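Local structure of putative phosphatase (DUF442) (Shewanella putrefaciens CN-32, 3GXH) at residues 26-31 / 101-106; 78-83 / 142-147; 109-114 / 129-134; 114-119 / 149-154. The protein is a putative phosphatase related to tyrosine and dual-specificity phosphatases, and probably hydrolyses phosphate esters, although its natural substrate is not established. One frame throughout, in Å; residues are numbered along the deposited sequence.

Contact 1 of 4, residues 26-31 / 101-106; sequences GLPNEQ and LVHCLA. With SO4 (sulfate ion), chain D; EDO (1,2-ethanediol), chain G.
Leu27, Pro28 and Gly26 lie against the chain where strand 100-103 runs into what is probably the phosphate-binding loop of a tyrosine-phosphatase fold, with His103, Cys104 and Arg109 matching the HC...R signature. Four residues separate Cys104 from Arg109, one fewer than in the classical CX5R motif. The backbone link is Leu27 N to Leu105 O, 3.0 Å and rather bent (139° at the hydrogen), with the donor well above the carbonyl plane. Two residues of 26-31 touch the His103 imidazole: Pro28 CD lies over the ring centre in a CH-pi contact, 3.9 Å from the centroid, and Leu27 CD1 comes in obliquely, 3.5 Å from His103 CE1. His103 has CG wedged between its backbone N and carbonyl carbon (chi1 83°), which turns the ring back toward the chain that follows. Its ND1 then gives a nearly straight bond (175°) to Cys104 O, lying in the ring plane, and NE2 is tied to Glu59; the two bonds fix the ring's rotation under Pro28. Farther out, Leu27 CB touches Leu105 CD1 at 3.8 Å, and the Pro28 ring and Leu101 side chain pass in opposite directions, CG against CD2. Beyond the turn the loop holds a sulfate, which probably marks the phosphate site: Leu105 N bonds sulfate O3 at 2.8 Å, and Cys104 SG stands 3.3 Å from sulfate O4.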
loop_
_atom_site.group_PDB
_atom_site.type_symbol
_atom_site.label_atom_id
_atom_site.label_comp_id
_atom_site.label_asym_id
_atom_site.label_seq_id
_atom_site.Cartn_x
_atom_site.Cartn_y
_atom_site.Cartn_z
ATOM N N GLY A 26 -6.614 3.300 1.193
ATOM C CA GLY A 26 -6.997 3.219 2.571
ATOM C C GLY A 26 -7.717 1.933 2.887
ATOM O O GLY A 26 -7.612 0.927 2.194
ATOM N N LEU A 27 -8.470 1.909 4.007
ATOM C CA LEU A 27 -8.911 0.626 4.553
ATOM C C LEU A 27 -10.165 0.110 3.878
ATOM O O LEU A 27 -11.217 0.729 4.024
ATOM C CB LEU A 27 -9.182 0.790 6.056
ATOM C CG LEU A 27 -9.636 -0.468 6.823
ATOM C CD1 LEU A 27 -8.634 -1.566 6.685
ATOM C CD2 LEU A 27 -9.848 -0.088 8.288
ATOM N N PRO A 28 -10.101 -1.011 3.173
ATOM C CA PRO A 28 -11.342 -1.592 2.643
ATOM C C PRO A 28 -12.244 -2.099 3.741
ATOM O O PRO A 28 -11.715 -2.624 4.717
ATOM C CB PRO A 28 -10.861 -2.753 1.723
ATOM C CG PRO A 28 -9.404 -2.386 1.472
ATOM C CD PRO A 28 -8.952 -1.827 2.778
ATOM N N ASN A 29 -13.556 -1.922 3.651
ATOM C CA ASN A 29 -14.455 -2.634 4.524
ATOM C C ASN A 29 -14.598 -4.066 4.028
ATOM O O ASN A 29 -14.025 -4.474 3.022
ATOM C CB ASN A 29 -15.788 -1.890 4.640
ATOM C CG ASN A 29 -16.555 -1.821 3.375
ATOM O OD1 ASN A 29 -16.516 -2.707 2.522
ATOM N ND2 ASN A 29 -17.308 -0.738 3.241
ATOM N N GLU A 30 -15.316 -4.902 4.766
ATOM C CA GLU A 30 -15.381 -6.303 4.481
ATOM C C GLU A 30 -15.884 -6.586 3.087
ATOM O O GLU A 30 -15.270 -7.344 2.311
ATOM C CB GLU A 30 -16.226 -7.057 5.527
ATOM C CG GLU A 30 -16.333 -8.550 5.239
ATOM C CD GLU A 30 -16.952 -9.355 6.374
ATOM O OE1 GLU A 30 -17.121 -8.831 7.510
ATOM O OE2 GLU A 30 -17.284 -10.546 6.129
ATOM N N GLN A 31 -16.990 -5.980 2.700
ATOM C CA GLN A 31 -17.551 -6.209 1.369
ATOM C C GLN A 31 -16.620 -5.767 0.266
ATOM O O GLN A 31 -16.588 -6.373 -0.811
ATOM C CB GLN A 31 -18.947 -5.586 1.282
ATOM C CG GLN A 31 -19.060 -4.238 1.667
ATOM C CD GLN A 31 -19.256 -3.954 3.227
ATOM O OE1 GLN A 31 -18.969 -4.796 4.206
ATOM N NE2 GLN A 31 -19.689 -2.691 3.482
ATOM N N LEU A 101 -2.685 -5.173 -3.849
ATOM C CA LEU A 101 -3.094 -3.959 -3.136
ATOM C C LEU A 101 -2.222 -3.768 -1.921
ATOM O O LEU A 101 -2.104 -4.733 -1.125
ATOM C CB LEU A 101 -4.550 -4.091 -2.649
ATOM C CG LEU A 101 -5.004 -2.988 -1.694
ATOM C CD1 LEU A 101 -5.027 -1.609 -2.393
ATOM C CD2 LEU A 101 -6.365 -3.246 -1.076
ATOM N N VAL A 102 -1.608 -2.604 -1.772
ATOM C CA VAL A 102 -0.981 -2.246 -0.500
ATOM C C VAL A 102 -1.861 -1.168 0.117
ATOM O O VAL A 102 -2.234 -0.204 -0.578
ATOM C CB VAL A 102 0.480 -1.848 -0.642
ATOM C CG1 VAL A 102 0.693 -0.665 -1.636
ATOM C CG2 VAL A 102 1.151 -1.583 0.704
ATOM N N HIS A 103 -2.214 -1.317 1.382
ATOM C CA HIS A 103 -3.106 -0.349 2.017
ATOM C C HIS A 103 -2.790 -0.074 3.445
ATOM O O HIS A 103 -2.059 -0.800 4.110
ATOM C CB HIS A 103 -4.564 -0.828 1.894
ATOM C CG HIS A 103 -4.963 -1.815 2.946
ATOM N ND1 HIS A 103 -5.433 -1.395 4.187
ATOM C CD2 HIS A 103 -4.992 -3.168 2.966
ATOM C CE1 HIS A 103 -5.707 -2.474 4.917
ATOM N NE2 HIS A 103 -5.427 -3.554 4.217
ATOM N N CYS A 104 -3.441 0.966 3.935
ATOM C CA CYS A 104 -3.429 1.279 5.343
ATOM C C CYS A 104 -4.819 1.862 5.671
ATOM O O CYS A 104 -5.817 1.282 5.181
ATOM C CB CYS A 104 -2.260 2.210 5.706
ATOM S SG CYS A 104 -2.087 3.535 4.485
ATOM N N LEU A 105 -4.937 2.920 6.462
ATOM C CA LEU A 105 -6.264 3.471 6.746
ATOM C C LEU A 105 -6.665 4.515 5.729
ATOM O O LEU A 105 -7.784 4.504 5.255
ATOM C CB LEU A 105 -6.328 4.071 8.149
ATOM C CG LEU A 105 -7.651 4.708 8.577
ATOM C CD1 LEU A 105 -8.795 3.749 8.434
ATOM C CD2 LEU A 105 -7.551 5.284 9.985
ATOM N N ALA A 106 -5.737 5.415 5.415
ATOM C CA ALA A 106 -5.993 6.523 4.519
ATOM C C ALA A 106 -4.985 6.763 3.382
ATOM O O ALA A 106 -4.941 7.827 2.785
ATOM C CB ALA A 106 -6.220 7.824 5.349
HETATM S S SO4 D . -2.511 6.157 7.104
HETATM O O1 SO4 D . -3.091 6.735 5.931
HETATM O O2 SO4 D . -2.549 7.089 8.232
HETATM O O3 SO4 D . -3.245 4.955 7.476
HETATM O O4 SO4 D . -1.135 5.724 6.792
HETATM C C1 EDO G . -12.796 1.822 6.706
HETATM O O1 EDO G . -13.196 0.837 6.012
HETATM C C2 EDO G . -12.771 3.106 5.854
HETATM O O2 EDO G . -12.371 4.171 6.689
#

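Contact 2 of 4, residues 78-83 / 142-147; sequences QNPKVE and PKWQAL
Pro80 crosses the Trp144 indole obliquely, its CG 3.5 Å above the plane and off toward the rim. This is a CH-pi contact to the five-membered ring, the centroid 3.7 Å from CG and 17° from the ring normal; Pro80 CB meanwhile reaches the six-membered part at CZ2. One turn farther along helix 142-154, Leu147 splits its two methyls between neighbours. CD2 meets Pro80 CB at 3.8 Å, and CD1 fits against the backbone where Lys81 passes into Val82, 3.6 Å from Val82 N, and touches Val82 CG2. At the other end Lys143 lies beside Gln78, bent at chi2 (-109°) and again at chi4, and this curl delivers NZ to Gln78 O at 2.8 Å, in the carbonyl plane. In the second shell, Trp144 NE1 is bonded to Trp77 O, just before Gln78, so the same loop both covers the indole and holds its polar edge. Asp84 accepts a bond from the backbone N of Lys81, the N-cap residue of helix 82-94, while Arg109, Ala112 and Phe113 of helix 108-120 also touch the indole. The loop between strand 69-72 and helix 82-94 probably corresponds to the general-acid loop of dual-specificity phosphatases; here the C-terminal helix clasps it through a proline-on-tryptophan contact.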
loop_
_atom_site.group_PDB
_atom_site.type_symbol
_atom_site.label_atom_id
_atom_site.label_comp_id
_atom_site.label_asym_id
_atom_site.label_seq_id
_atom_site.Cartn_x
_atom_site.Cartn_y
_atom_site.Cartn_z
ATOM N N GLN A 78 4.783 6.995 13.916
ATOM C CA GLN A 78 5.773 7.887 14.522
ATOM C C GLN A 78 7.215 7.410 14.304
ATOM O O GLN A 78 8.184 8.142 14.575
ATOM C CB GLN A 78 5.485 8.023 16.023
ATOM C CG GLN A 78 6.213 9.188 16.699
ATOM C CD GLN A 78 5.939 9.256 18.197
ATOM O OE1 GLN A 78 5.349 8.339 18.765
ATOM N NE2 GLN A 78 6.374 10.337 18.840
ATOM N N ASN A 79 7.408 6.179 13.868
ATOM C CA ASN A 79 8.770 5.711 13.639
ATOM C C ASN A 79 8.805 4.670 12.571
ATOM O O ASN A 79 9.047 3.507 12.829
ATOM C CB ASN A 79 9.372 5.154 14.934
ATOM C CG ASN A 79 10.847 4.684 14.741
ATOM O OD1 ASN A 79 11.571 5.262 13.928
ATOM N ND2 ASN A 79 11.254 3.611 15.438
ATOM N N PRO A 80 8.478 5.048 11.334
ATOM C CA PRO A 80 8.599 4.124 10.247
ATOM C C PRO A 80 10.051 3.727 9.988
ATOM O O PRO A 80 10.952 4.564 10.094
ATOM C CB PRO A 80 8.011 4.881 9.082
ATOM C CG PRO A 80 8.322 6.324 9.373
ATOM C CD PRO A 80 8.099 6.392 10.869
ATOM N N LYS A 81 10.279 2.454 9.725
ATOM C CA LYS A 81 11.658 1.970 9.665
ATOM C C LYS A 81 12.042 1.547 8.251
ATOM O O LYS A 81 11.226 1.011 7.472
ATOM C CB LYS A 81 11.795 0.757 10.568
ATOM C CG LYS A 81 11.456 0.962 12.022
ATOM C CD LYS A 81 12.043 -0.225 12.789
ATOM C CE LYS A 81 11.858 -0.139 14.310
ATOM N NZ LYS A 81 10.524 -0.722 14.715
ATOM N N VAL A 82 13.327 1.710 7.928
ATOM C CA VAL A 82 13.854 1.197 6.683
ATOM C C VAL A 82 13.570 -0.309 6.549
ATOM O O VAL A 82 13.201 -0.798 5.491
ATOM C CB VAL A 82 15.357 1.486 6.552
ATOM C CG1 VAL A 82 15.949 0.659 5.434
ATOM C CG2 VAL A 82 15.566 2.983 6.348
ATOM N N GLU A 83 13.646 -1.028 7.668
ATOM C CA GLU A 83 13.364 -2.437 7.677
ATOM C C GLU A 83 11.919 -2.755 7.247
ATOM O O GLU A 83 11.641 -3.805 6.658
ATOM C CB GLU A 83 13.664 -2.987 9.071
ATOM C CG GLU A 83 12.990 -4.243 9.513
ATOM C CD GLU A 83 13.319 -4.532 10.985
ATOM O OE1 GLU A 83 14.374 -5.142 11.226
ATOM O OE2 GLU A 83 12.553 -4.101 11.886
ATOM N N PRO A 142 8.807 14.984 9.591
ATOM C CA PRO A 142 10.221 14.799 9.260
ATOM C C PRO A 142 10.706 13.369 9.347
ATOM O O PRO A 142 11.703 13.034 8.671
ATOM C CB PRO A 142 10.967 15.668 10.313
ATOM C CG PRO A 142 9.953 16.040 11.335
ATOM C CD PRO A 142 8.606 15.974 10.672
ATOM N N LYS A 143 10.086 12.520 10.168
ATOM C CA LYS A 143 10.532 11.129 10.235
ATOM C C LYS A 143 10.247 10.442 8.906
ATOM O O LYS A 143 11.026 9.603 8.441
ATOM C CB LYS A 143 9.869 10.364 11.348
ATOM C CG LYS A 143 10.013 11.021 12.711
ATOM C CD LYS A 143 10.929 10.287 13.634
ATOM C CE LYS A 143 10.685 10.733 15.094
ATOM N NZ LYS A 143 9.271 10.552 15.597
ATOM N N TRP A 144 9.096 10.763 8.325
ATOM C CA TRP A 144 8.739 10.273 6.985
ATOM C C TRP A 144 9.652 10.850 5.913
ATOM O O TRP A 144 10.108 10.147 5.038
ATOM C CB TRP A 144 7.243 10.473 6.670
ATOM C CG TRP A 144 6.432 9.435 7.389
ATOM C CD1 TRP A 144 5.928 9.516 8.629
ATOM C CD2 TRP A 144 6.059 8.151 6.869
ATOM N NE1 TRP A 144 5.308 8.315 8.962
ATOM C CE2 TRP A 144 5.366 7.475 7.879
ATOM C CE3 TRP A 144 6.305 7.498 5.673
ATOM C CZ2 TRP A 144 4.864 6.187 7.711
ATOM C CZ3 TRP A 144 5.788 6.198 5.506
ATOM C CH2 TRP A 144 5.142 5.542 6.538
ATOM N N GLN A 145 9.947 12.138 5.979
ATOM C CA GLN A 145 10.861 12.741 5.035
ATOM C C GLN A 145 12.190 12.008 5.087
ATOM O O GLN A 145 12.819 11.681 4.048
ATOM C CB GLN A 145 11.086 14.197 5.417
ATOM C CG GLN A 145 10.003 15.126 4.963
ATOM C CD GLN A 145 10.362 16.570 5.230
ATOM O OE1 GLN A 145 10.474 16.981 6.381
ATOM N NE2 GLN A 145 10.544 17.350 4.163
ATOM N N ALA A 146 12.682 11.776 6.309
ATOM C CA ALA A 146 13.985 11.149 6.500
ATOM C C ALA A 146 14.020 9.730 5.953
ATOM O O ALA A 146 14.997 9.302 5.327
ATOM C CB ALA A 146 14.386 11.130 8.013
ATOM N N LEU A 147 12.951 9.000 6.169
ATOM C CA LEU A 147 12.791 7.631 5.656
ATOM C C LEU A 147 12.884 7.654 4.138
ATOM O O LEU A 147 13.653 6.881 3.518
ATOM C CB LEU A 147 11.467 7.005 6.078
ATOM C CG LEU A 147 11.187 5.600 5.537
ATOM C CD1 LEU A 147 12.125 4.598 6.182
ATOM C CD2 LEU A 147 9.717 5.232 5.728
#

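Contact 3 of 4, residues 109-114 / 129-134; sequences RASAFA and QTMTPW. With SO4 (sulfate ion), chain D.
Ser111 OG comes to the edge of the Trp134 indole, in its plane and 3.2 Å from NE1. Each has a carbonyl partner just ahead of Arg109: Asn107 O for Ser111 OG, Tyr108 O for Trp134 NE1. The serine hydroxyl, set between its own backbone N and carbonyl carbon (chi1 66°), folds back along helix 108-120 toward that turn. Next to it Ala112 CB packs against Trp134 CZ2 at 3.9 Å, and the selenomethionine Met131 closes over a face of the same indole, its CE 3.4 Å above the plane and 4.0 Å from Ala112 CB. Met131 can do this because its chain turns at chi3 (62°), bringing the methyl back over the ring. On the side of helix 127-130, Ser111 CB rests against Thr130 O, 3.5 Å away, and Pro133 CD approaches the Ser111 hydroxyl. At the start of the helix Arg109 grips one sulfate oxygen twice: O4 receives the backbone N at 3.0 Å, nearly straight at 171°, and NH1 at 3.0 Å. Arg109 NE is held by Val75 O, which orients the guanidinium so that its edge faces the anion, as expected of the signature arginine. Segment 129-134 covers one flank of helix 108-120 beside strand 16-19, where Gln18 touches Ser111; on an adjoining flank helix 142-154 brings Trp144 to Ala112 and to Trp134.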
loop_
_atom_site.group_PDB
_atom_site.type_symbol
_atom_site.label_atom_id
_atom_site.label_comp_id
_atom_site.label_asym_id
_atom_site.label_seq_id
_atom_site.Cartn_x
_atom_site.Cartn_y
_atom_site.Cartn_z
ATOM N N ARG A 109 0.780 5.832 4.527
ATOM C CA ARG A 109 1.857 4.829 4.556
ATOM C C ARG A 109 1.958 4.133 3.196
ATOM O O ARG A 109 3.088 3.985 2.638
ATOM C CB ARG A 109 1.605 3.744 5.607
ATOM C CG ARG A 109 1.774 4.180 7.039
ATOM C CD ARG A 109 0.938 3.163 7.853
ATOM N NE ARG A 109 1.022 3.210 9.300
ATOM C CZ ARG A 109 0.260 3.956 10.079
ATOM N NH1 ARG A 109 -0.524 4.925 9.599
ATOM N NH2 ARG A 109 0.347 3.816 11.382
ATOM N N ALA A 110 0.848 3.645 2.641
ATOM C CA ALA A 110 0.870 2.835 1.438
ATOM C C ALA A 110 1.314 3.583 0.199
ATOM O O ALA A 110 2.087 3.050 -0.601
ATOM C CB ALA A 110 -0.507 2.105 1.226
ATOM N N SER A 111 0.874 4.808 0.009
ATOM C CA SER A 111 1.323 5.572 -1.174
ATOM C C SER A 111 2.828 5.915 -1.070
ATOM O O SER A 111 3.515 5.907 -2.099
ATOM C CB SER A 111 0.480 6.819 -1.403
ATOM O OG SER A 111 0.632 7.787 -0.363
ATOM N N ALA A 112 3.317 6.149 0.145
ATOM C CA ALA A 112 4.755 6.406 0.367
ATOM C C ALA A 112 5.567 5.153 0.021
ATOM O O ALA A 112 6.582 5.219 -0.643
ATOM C CB ALA A 112 5.017 6.894 1.800
ATOM N N PHE A 113 5.098 4.004 0.488
ATOM C CA PHE A 113 5.792 2.741 0.225
ATOM C C PHE A 113 5.709 2.389 -1.262
ATOM O O PHE A 113 6.676 1.899 -1.846
ATOM C CB PHE A 113 5.238 1.582 1.085
ATOM C CG PHE A 113 5.831 1.487 2.474
ATOM C CD1 PHE A 113 6.100 2.614 3.244
ATOM C CD2 PHE A 113 6.044 0.247 3.045
ATOM C CE1 PHE A 113 6.611 2.507 4.532
ATOM C CE2 PHE A 113 6.564 0.175 4.310
ATOM C CZ PHE A 113 6.832 1.267 5.050
ATOM N N ALA A 114 4.566 2.665 -1.898
ATOM C CA ALA A 114 4.461 2.434 -3.334
ATOM C C ALA A 114 5.444 3.324 -4.103
ATOM O O ALA A 114 6.098 2.866 -5.058
ATOM C CB ALA A 114 3.029 2.678 -3.843
ATOM N N GLN A 129 2.565 12.924 -7.632
ATOM C CA GLN A 129 1.490 12.167 -8.227
ATOM C C GLN A 129 1.214 10.900 -7.412
ATOM O O GLN A 129 0.063 10.595 -7.071
ATOM C CB GLN A 129 1.808 11.791 -9.687
ATOM C CG GLN A 129 0.759 11.032 -10.412
ATOM C CD GLN A 129 1.262 10.408 -11.702
ATOM O OE1 GLN A 129 2.477 10.247 -11.906
ATOM N NE2 GLN A 129 0.332 10.048 -12.590
ATOM N N THR A 130 2.268 10.168 -7.105
ATOM C CA THR A 130 2.136 8.909 -6.375
ATOM C C THR A 130 1.564 9.155 -4.963
ATOM O O THR A 130 0.732 8.354 -4.491
ATOM C CB THR A 130 3.494 8.187 -6.309
ATOM O OG1 THR A 130 3.957 7.906 -7.628
ATOM C CG2 THR A 130 3.345 6.849 -5.593
HETATM N N MSE A 131 2.026 10.231 -4.347
HETATM C CA MSE A 131 1.706 10.519 -2.941
HETATM C C MSE A 131 0.630 11.572 -2.808
HETATM O O MSE A 131 0.548 12.281 -1.834
HETATM C CB MSE A 131 2.952 10.872 -2.130
HETATM C CG MSE A 131 3.930 9.673 -1.999
HETATM SE SE MSE A 131 5.607 10.172 -1.190
HETATM C CE MSE A 131 4.983 10.752 0.583
ATOM N N THR A 132 -0.285 11.553 -3.771
ATOM C CA THR A 132 -1.450 12.434 -3.754
ATOM C C THR A 132 -2.209 12.419 -2.407
ATOM O O THR A 132 -2.614 13.469 -1.927
ATOM C CB THR A 132 -2.353 12.138 -4.995
ATOM O OG1 THR A 132 -1.689 12.645 -6.172
ATOM C CG2 THR A 132 -3.713 12.818 -4.862
ATOM N N PRO A 133 -2.350 11.246 -1.765
ATOM C CA PRO A 133 -3.070 11.226 -0.502
ATOM C C PRO A 133 -2.455 12.021 0.594
ATOM O O PRO A 133 -3.147 12.347 1.542
ATOM C CB PRO A 133 -3.066 9.730 -0.125
ATOM C CG PRO A 133 -3.045 9.035 -1.451
ATOM C CD PRO A 133 -2.065 9.868 -2.226
ATOM N N TRP A 134 -1.169 12.359 0.475
ATOM C CA TRP A 134 -0.463 13.160 1.458
ATOM C C TRP A 134 -0.895 14.605 1.445
ATOM O O TRP A 134 -0.559 15.348 2.347
ATOM C CB TRP A 134 1.087 13.062 1.313
ATOM C CG TRP A 134 1.588 11.764 1.790
ATOM C CD1 TRP A 134 1.385 10.556 1.198
ATOM C CD2 TRP A 134 2.376 11.510 2.961
ATOM N NE1 TRP A 134 2.006 9.576 1.916
ATOM C CE2 TRP A 134 2.583 10.118 3.025
ATOM C CE3 TRP A 134 2.869 12.309 4.000
ATOM C CZ2 TRP A 134 3.276 9.519 4.060
ATOM C CZ3 TRP A 134 3.591 11.697 5.021
ATOM C CH2 TRP A 134 3.796 10.329 5.036
HETATM S S SO4 D . -2.511 6.157 7.104
HETATM O O1 SO4 D . -3.091 6.735 5.931
HETATM O O2 SO4 D . -2.549 7.089 8.232
HETATM O O3 SO4 D . -3.245 4.955 7.476
HETATM O O4 SO4 D . -1.135 5.724 6.792
#

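Contact 4 of 4, residues 114-119 / 149-154; sequences AYLYQL and TEVSAK
Leu116 and Leu119 face Val151 and Ser152 where two helices run nearly parallel; the axes of the two segments approach to 10.1 Å and run 13° apart. The apolar part is small. Leu116 sends both methyls to Val151, CD2 reaching CG1 at 3.9 Å and CD1 lying about as far from CB, so one branch of the valine, CG1, and its CB sit against the leucine's fork. Leu116 has CG opposite its carbonyl carbon (chi1 -72°) and the chain then extends (chi2 173°), which carries that fork across the gap. Leu119, with CG instead opposite the backbone N, brings CD2 to Ser152, 3.7 Å from CB and 3.2 Å from OG, a snug approach of a methyl to a hydroxyl; Leu116 CD2 touches the same oxygen from farther off.

The polar part runs through water. The hydroxyls of Tyr115 and Ser152 are too far apart for a direct bond, and a single water spans them, 2.6 Å from Tyr115 OH and 2.7 Å from Ser152 OG, donating to the serine. The water lies at the edge of the phenol, in the ring plane. Ser152 OG also bonds to Leu148 O, one turn back in its own helix, so the hydroxyl is held from two directions. Tyr115 is flanked by Met127 and Thr130 of the short helix 127-130. Side-by-side helices of this kind are consistent with the helical layer of a tyrosine-phosphatase-like fold, where the helix following the probable phosphate-binding loop is lined by helix 142-154, close to parallel.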
loop_
_atom_site.group_PDB
_atom_site.type_symbol
_atom_site.label_atom_id
_atom_site.label_comp_id
_atom_site.label_asym_id
_atom_site.label_seq_id
_atom_site.Cartn_x
_atom_site.Cartn_y
_atom_site.Cartn_z
ATOM N N ALA A 114 4.566 2.665 -1.898
ATOM C CA ALA A 114 4.461 2.434 -3.334
ATOM C C ALA A 114 5.444 3.324 -4.103
ATOM O O ALA A 114 6.098 2.866 -5.058
ATOM C CB ALA A 114 3.029 2.678 -3.843
ATOM N N TYR A 115 5.578 4.574 -3.722
ATOM C CA TYR A 115 6.549 5.467 -4.347
ATOM C C TYR A 115 7.956 4.890 -4.229
ATOM O O TYR A 115 8.693 4.827 -5.219
ATOM C CB TYR A 115 6.483 6.834 -3.681
ATOM C CG TYR A 115 7.629 7.716 -4.069
ATOM C CD1 TYR A 115 7.699 8.236 -5.350
ATOM C CD2 TYR A 115 8.686 7.966 -3.185
ATOM C CE1 TYR A 115 8.770 9.021 -5.744
ATOM C CE2 TYR A 115 9.766 8.762 -3.564
ATOM C CZ TYR A 115 9.801 9.275 -4.832
ATOM O OH TYR A 115 10.894 10.080 -5.208
ATOM N N LEU A 116 8.333 4.431 -3.020
ATOM C CA LEU A 116 9.668 3.930 -2.853
ATOM C C LEU A 116 9.900 2.671 -3.677
ATOM O O LEU A 116 11.020 2.462 -4.203
ATOM C CB LEU A 116 9.964 3.668 -1.378
ATOM C CG LEU A 116 10.140 4.967 -0.582
ATOM C CD1 LEU A 116 10.267 4.629 0.903
ATOM C CD2 LEU A 116 11.346 5.825 -1.038
ATOM N N TYR A 117 8.885 1.833 -3.812
ATOM C CA TYR A 117 8.991 0.626 -4.589
ATOM C C TYR A 117 9.197 0.949 -6.047
ATOM O O TYR A 117 10.080 0.378 -6.710
ATOM C CB TYR A 117 7.743 -0.249 -4.398
ATOM C CG TYR A 117 7.642 -1.379 -5.377
ATOM C CD1 TYR A 117 8.400 -2.524 -5.197
ATOM C CD2 TYR A 117 6.811 -1.287 -6.520
ATOM C CE1 TYR A 117 8.315 -3.582 -6.113
ATOM C CE2 TYR A 117 6.745 -2.340 -7.443
ATOM C CZ TYR A 117 7.484 -3.463 -7.203
ATOM O OH TYR A 117 7.417 -4.483 -8.144
ATOM N N GLN A 118 8.377 1.825 -6.578
ATOM C CA GLN A 118 8.516 2.182 -7.986
ATOM C C GLN A 118 9.873 2.828 -8.247
ATOM O O GLN A 118 10.513 2.581 -9.284
ATOM C CB GLN A 118 7.381 3.060 -8.444
ATOM C CG GLN A 118 6.039 2.324 -8.372
ATOM C CD GLN A 118 4.851 3.114 -8.879
ATOM O OE1 GLN A 118 4.780 4.352 -8.759
ATOM N NE2 GLN A 118 3.871 2.376 -9.443
ATOM N N LEU A 119 10.299 3.668 -7.307
ATOM C CA LEU A 119 11.598 4.336 -7.428
ATOM C C LEU A 119 12.718 3.305 -7.480
ATOM O O LEU A 119 13.581 3.344 -8.377
ATOM C CB LEU A 119 11.752 5.329 -6.272
ATOM C CG LEU A 119 13.005 6.175 -6.314
ATOM C CD1 LEU A 119 12.965 7.091 -7.548
ATOM C CD2 LEU A 119 13.093 6.990 -5.024
ATOM N N THR A 149 14.124 9.897 2.103
ATOM C CA THR A 149 15.446 10.351 1.633
ATOM C C THR A 149 16.436 9.207 1.775
ATOM O O THR A 149 17.217 8.932 0.854
ATOM C CB THR A 149 15.909 11.581 2.434
ATOM O OG1 THR A 149 15.034 12.697 2.188
ATOM C CG2 THR A 149 17.389 11.961 2.094
ATOM N N GLU A 150 16.417 8.527 2.901
ATOM C CA GLU A 150 17.385 7.457 3.206
ATOM C C GLU A 150 17.201 6.307 2.233
ATOM O O GLU A 150 18.179 5.768 1.706
ATOM C CB GLU A 150 17.208 6.940 4.649
ATOM C CG GLU A 150 18.198 5.797 5.048
ATOM C CD GLU A 150 18.265 5.512 6.576
ATOM O OE1 GLU A 150 17.660 6.267 7.388
ATOM O OE2 GLU A 150 18.941 4.522 6.965
ATOM N N VAL A 151 15.955 5.930 1.978
ATOM C CA VAL A 151 15.713 4.769 1.129
ATOM C C VAL A 151 15.996 5.130 -0.308
ATOM O O VAL A 151 16.550 4.267 -1.044
ATOM C CB VAL A 151 14.282 4.249 1.240
ATOM C CG1 VAL A 151 13.977 3.206 0.114
ATOM C CG2 VAL A 151 14.045 3.632 2.563
ATOM N N SER A 152 15.645 6.345 -0.747
ATOM C CA SER A 152 15.906 6.795 -2.109
ATOM C C SER A 152 17.404 6.729 -2.369
ATOM O O SER A 152 17.846 6.153 -3.372
ATOM C CB SER A 152 15.378 8.200 -2.346
ATOM O OG SER A 152 13.968 8.244 -2.199
ATOM N N ALA A 153 18.196 7.290 -1.455
ATOM C CA ALA A 153 19.678 7.244 -1.584
ATOM C C ALA A 153 20.258 5.819 -1.569
ATOM O O ALA A 153 21.200 5.525 -2.330
ATOM C CB ALA A 153 20.349 8.107 -0.507
ATOM N N LYS A 154 19.716 4.940 -0.737
ATOM C CA LYS A 154 20.177 3.563 -0.619
ATOM C C LYS A 154 20.046 2.802 -1.943
ATOM O O LYS A 154 20.937 1.993 -2.285
ATOM C CB LYS A 154 19.383 2.841 0.480
ATOM C CG LYS A 154 19.847 1.427 0.733
ATOM C CD LYS A 154 19.153 0.778 1.928
ATOM C CE LYS A 154 19.542 -0.702 2.032
ATOM N NZ LYS A 154 19.148 -1.284 3.343
HETATM O O HOH W 1 12.869 10.371 -3.522
#

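The sulfate joins contacts 1 and 3: loop 104-106 and Arg109 approach the same anion, and across the signature Cys104 SG lies 3.5 Å from Ala110 N. Their centres are 14 Å apart. Contact 2 reaches this region through Trp144, whose CH2 is 3.7 Å from Arg109 CG and whose CD2 is 3.6 Å from Trp134 CH2. Contacts 3 and 4 share Ala114 and use successive turns of helix 108-120, while contacts 2 and 4 use successive turns of helix 142-154, with Val82 CG2 4.1 Å from Val151 CG2. Contact 4 lies farthest from contact 1, about 22 Å between centres, on the opposite side of the chain's centre.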